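Local atomic coordinates of glutamine synthetase (Helicobacter pylori, PDB entry 5ZLI), a protein that belongs to the glutamine synthetase family, type I beta, and assembles from twelve copies of a chain that joins a beta-grasp domain to a larger catalytic domain. Residues 319-327 and 454-463. Residues are numbered along the deposited sequence; the frame is centred on the assembly and turned at random.
Sequences AAFTNASTN and YQSLKFNAEV
F321 overlaps one face of the Y454 ring, with CE1 above its centre and CD1 near CZ. The contact lies within the glutamine synthetase catalytic domain, where the end of helix 315-322 and the link to helix 326-331 run along helix 448-466, and it illustrates how one helix can line a loop with side chains a helical turn apart: Y454 bonds firmly, K458 weakly, and E462 only packs. The two aromatic planes meet obliquely at 35°, with centroids 4.8 Å apart, and F446 packs edge-to-face with F321. On its other face the Y454 ring carries CG of K458, toward the rim. With CG anti to the backbone N (chi1 -176°), Y454 reaches across to the kinked helix end, where its OH donates to A320 O at 2.5 Å, in the carbonyl plane with a C=O...OH angle of 151°. A324 CB lies beside the same hydroxyl. One turn on, K458 bends at chi2 and brings NZ to A324 O, a weak bond of 3.4 Å; a long salt bridge to E462 OE2 gives the ammonium a second partner. S325 passes beside E462, but its hydroxyl turns to S374. T326 CB points toward the helix, while its OG1 bonds to E474 of a second subunit, placing this buried contact beside a subunit interface. At the far end, T326 CG2 lies 4.5 Å from V463 CG2.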
loop_
_atom_site.group_PDB
_atom_site.type_symbol
_atom_site.label_atom_id
_atom_site.label_comp_id
_atom_site.label_asym_id
_atom_site.label_seq_id
_atom_site.Cartn_x
_atom_site.Cartn_y
_atom_site.Cartn_z
ATOM N N ALA B 319 28.125 -21.589 -42.953
ATOM C CA ALA B 319 27.242 -21.241 -41.844
ATOM C C ALA B 319 27.826 -20.128 -40.992
ATOM O O ALA B 319 27.077 -19.332 -40.436
ATOM C CB ALA B 319 26.974 -22.469 -40.979
ATOM N N ALA B 320 29.159 -20.033 -40.920
ATOM C CA ALA B 320 29.852 -18.971 -40.191
ATOM C C ALA B 320 29.532 -17.557 -40.698
ATOM O O ALA B 320 29.728 -16.584 -39.960
ATOM C CB ALA B 320 31.355 -19.231 -40.231
ATOM N N PHE B 321 29.092 -17.394 -41.940
ATOM C CA PHE B 321 28.714 -16.049 -42.330
ATOM C C PHE B 321 27.220 -15.849 -42.408
ATOM O O PHE B 321 26.756 -14.711 -42.227
ATOM C CB PHE B 321 29.321 -15.682 -43.679
ATOM C CG PHE B 321 30.802 -15.791 -43.714
ATOM C CD1 PHE B 321 31.584 -14.772 -43.219
ATOM C CD2 PHE B 321 31.416 -16.897 -44.274
ATOM C CE1 PHE B 321 32.968 -14.856 -43.256
ATOM C CE2 PHE B 321 32.805 -16.992 -44.317
ATOM C CZ PHE B 321 33.577 -15.966 -43.819
ATOM N N THR B 322 26.467 -16.928 -42.674
ATOM C CA THR B 322 25.015 -16.864 -42.793
ATOM C C THR B 322 24.305 -17.105 -41.477
ATOM O O THR B 322 23.141 -16.706 -41.335
ATOM C CB THR B 322 24.497 -17.896 -43.800
ATOM O OG1 THR B 322 25.012 -19.185 -43.467
ATOM C CG2 THR B 322 24.935 -17.519 -45.189
ATOM N N ASN B 323 24.967 -17.797 -40.540
ATOM C CA ASN B 323 24.427 -18.142 -39.214
ATOM C C ASN B 323 25.505 -17.771 -38.197
ATOM O O ASN B 323 26.154 -18.641 -37.601
ATOM C CB ASN B 323 24.053 -19.613 -39.166
ATOM C CG ASN B 323 23.035 -19.949 -40.217
ATOM O OD1 ASN B 323 23.375 -20.112 -41.396
ATOM N ND2 ASN B 323 21.768 -20.027 -39.813
ATOM N N ALA B 324 25.644 -16.453 -37.974
ATOM C CA ALA B 324 26.853 -15.867 -37.421
ATOM C C ALA B 324 26.740 -15.562 -35.931
ATOM O O ALA B 324 27.605 -14.865 -35.378
ATOM C CB ALA B 324 27.223 -14.613 -38.216
ATOM N N SER B 325 25.692 -16.053 -35.274
ATOM C CA SER B 325 25.555 -15.956 -33.829
ATOM C C SER B 325 25.267 -17.337 -33.288
ATOM O O SER B 325 24.752 -18.209 -33.984
ATOM C CB SER B 325 24.423 -15.037 -33.408
ATOM O OG SER B 325 23.206 -15.550 -33.879
ATOM N N THR B 326 25.599 -17.532 -32.029
ATOM C CA THR B 326 25.189 -18.771 -31.406
ATOM C C THR B 326 23.670 -18.894 -31.349
ATOM O O THR B 326 23.121 -20.007 -31.307
ATOM C CB THR B 326 25.839 -18.838 -30.058
ATOM O OG1 THR B 326 25.667 -17.550 -29.452
ATOM C CG2 THR B 326 27.294 -19.143 -30.259
ATOM N N ASN B 327 22.974 -17.769 -31.330
ATOM C CA ASN B 327 21.530 -17.852 -31.316
ATOM C C ASN B 327 21.010 -18.467 -32.612
ATOM O O ASN B 327 19.921 -19.052 -32.638
ATOM C CB ASN B 327 20.935 -16.477 -31.114
ATOM C CG ASN B 327 19.520 -16.560 -30.757
ATOM O OD1 ASN B 327 18.634 -16.117 -31.492
ATOM N ND2 ASN B 327 19.268 -17.147 -29.600
ATOM N N TYR B 454 37.536 -11.769 -38.670
ATOM C CA TYR B 454 36.180 -12.246 -38.471
ATOM C C TYR B 454 36.169 -13.403 -37.498
ATOM O O TYR B 454 35.264 -13.516 -36.679
ATOM C CB TYR B 454 35.569 -12.656 -39.805
ATOM C CG TYR B 454 34.106 -13.077 -39.735
ATOM C CD1 TYR B 454 33.102 -12.135 -39.901
ATOM C CD2 TYR B 454 33.733 -14.406 -39.542
ATOM C CE1 TYR B 454 31.776 -12.486 -39.865
ATOM C CE2 TYR B 454 32.389 -14.776 -39.497
ATOM C CZ TYR B 454 31.414 -13.798 -39.663
ATOM O OH TYR B 454 30.064 -14.090 -39.631
ATOM N N GLN B 455 37.164 -14.278 -37.582
ATOM C CA GLN B 455 37.262 -15.396 -36.654
ATOM C C GLN B 455 37.479 -14.894 -35.234
ATOM O O GLN B 455 36.812 -15.331 -34.299
ATOM C CB GLN B 455 38.392 -16.332 -37.091
ATOM C CG GLN B 455 38.924 -17.254 -35.985
ATOM C CD GLN B 455 40.175 -16.701 -35.301
ATOM O OE1 GLN B 455 40.852 -15.795 -35.818
ATOM N NE2 GLN B 455 40.478 -17.241 -34.117
ATOM N N SER B 456 38.409 -13.962 -35.065
ATOM C CA SER B 456 38.672 -13.392 -33.751
ATOM C C SER B 456 37.451 -12.657 -33.195
ATOM O O SER B 456 37.179 -12.711 -31.986
ATOM C CB SER B 456 39.870 -12.449 -33.842
ATOM O OG SER B 456 39.999 -11.615 -32.698
ATOM N N LEU B 457 36.697 -11.979 -34.056
ATOM C CA LEU B 457 35.532 -11.235 -33.601
ATOM C C LEU B 457 34.449 -12.170 -33.062
ATOM O O LEU B 457 33.905 -11.966 -31.966
ATOM C CB LEU B 457 34.992 -10.408 -34.770
ATOM C CG LEU B 457 33.696 -9.642 -34.564
ATOM C CD1 LEU B 457 33.951 -8.316 -33.905
ATOM C CD2 LEU B 457 33.018 -9.456 -35.867
ATOM N N LYS B 458 34.143 -13.227 -33.814
ATOM C CA LYS B 458 33.017 -14.078 -33.471
ATOM C C LYS B 458 33.338 -14.944 -32.260
ATOM O O LYS B 458 32.471 -15.161 -31.413
ATOM C CB LYS B 458 32.671 -14.937 -34.678
ATOM C CG LYS B 458 32.181 -14.084 -35.791
ATOM C CD LYS B 458 30.832 -13.468 -35.473
ATOM C CE LYS B 458 30.461 -12.325 -36.409
ATOM N NZ LYS B 458 29.117 -11.864 -35.988
ATOM N N PHE B 459 34.583 -15.387 -32.113
ATOM C CA PHE B 459 34.934 -16.113 -30.908
ATOM C C PHE B 459 34.835 -15.208 -29.675
ATOM O O PHE B 459 34.214 -15.600 -28.680
ATOM C CB PHE B 459 36.327 -16.711 -31.079
ATOM C CG PHE B 459 36.330 -18.086 -31.703
ATOM C CD1 PHE B 459 36.076 -19.212 -30.950
ATOM C CD2 PHE B 459 36.565 -18.247 -33.052
ATOM C CE1 PHE B 459 36.079 -20.476 -31.539
ATOM C CE2 PHE B 459 36.569 -19.504 -33.629
ATOM C CZ PHE B 459 36.324 -20.607 -32.883
ATOM N N ASN B 460 35.349 -13.959 -29.740
ATOM C CA ASN B 460 35.253 -13.095 -28.548
ATOM C C ASN B 460 33.861 -12.516 -28.316
ATOM O O ASN B 460 33.501 -12.268 -27.159
ATOM C CB ASN B 460 36.220 -11.898 -28.551
ATOM C CG ASN B 460 37.666 -12.271 -28.233
ATOM O OD1 ASN B 460 37.979 -12.798 -27.158
ATOM N ND2 ASN B 460 38.562 -11.845 -29.095
ATOM N N ALA B 461 33.091 -12.216 -29.370
ATOM C CA ALA B 461 31.781 -11.612 -29.138
ATOM C C ALA B 461 30.735 -12.634 -28.715
ATOM O O ALA B 461 29.998 -12.400 -27.755
ATOM C CB ALA B 461 31.304 -10.888 -30.397
ATOM N N GLU B 462 30.693 -13.798 -29.370
ATOM C CA GLU B 462 29.589 -14.751 -29.248
ATOM C C GLU B 462 29.948 -16.072 -28.583
ATOM O O GLU B 462 29.175 -16.570 -27.771
ATOM C CB GLU B 462 28.962 -15.034 -30.614
ATOM C CG GLU B 462 27.933 -13.997 -31.079
ATOM C CD GLU B 462 28.439 -13.041 -32.142
ATOM O OE1 GLU B 462 27.657 -12.157 -32.556
ATOM O OE2 GLU B 462 29.608 -13.167 -32.573
ATOM N N VAL B 463 31.061 -16.696 -28.942
ATOM C CA VAL B 463 31.323 -18.052 -28.485
ATOM C C VAL B 463 31.829 -18.053 -27.046
ATOM O O VAL B 463 31.193 -18.617 -26.144
ATOM C CB VAL B 463 32.301 -18.762 -29.432
ATOM C CG1 VAL B 463 32.539 -20.155 -28.917
ATOM C CG2 VAL B 463 31.727 -18.825 -30.853
#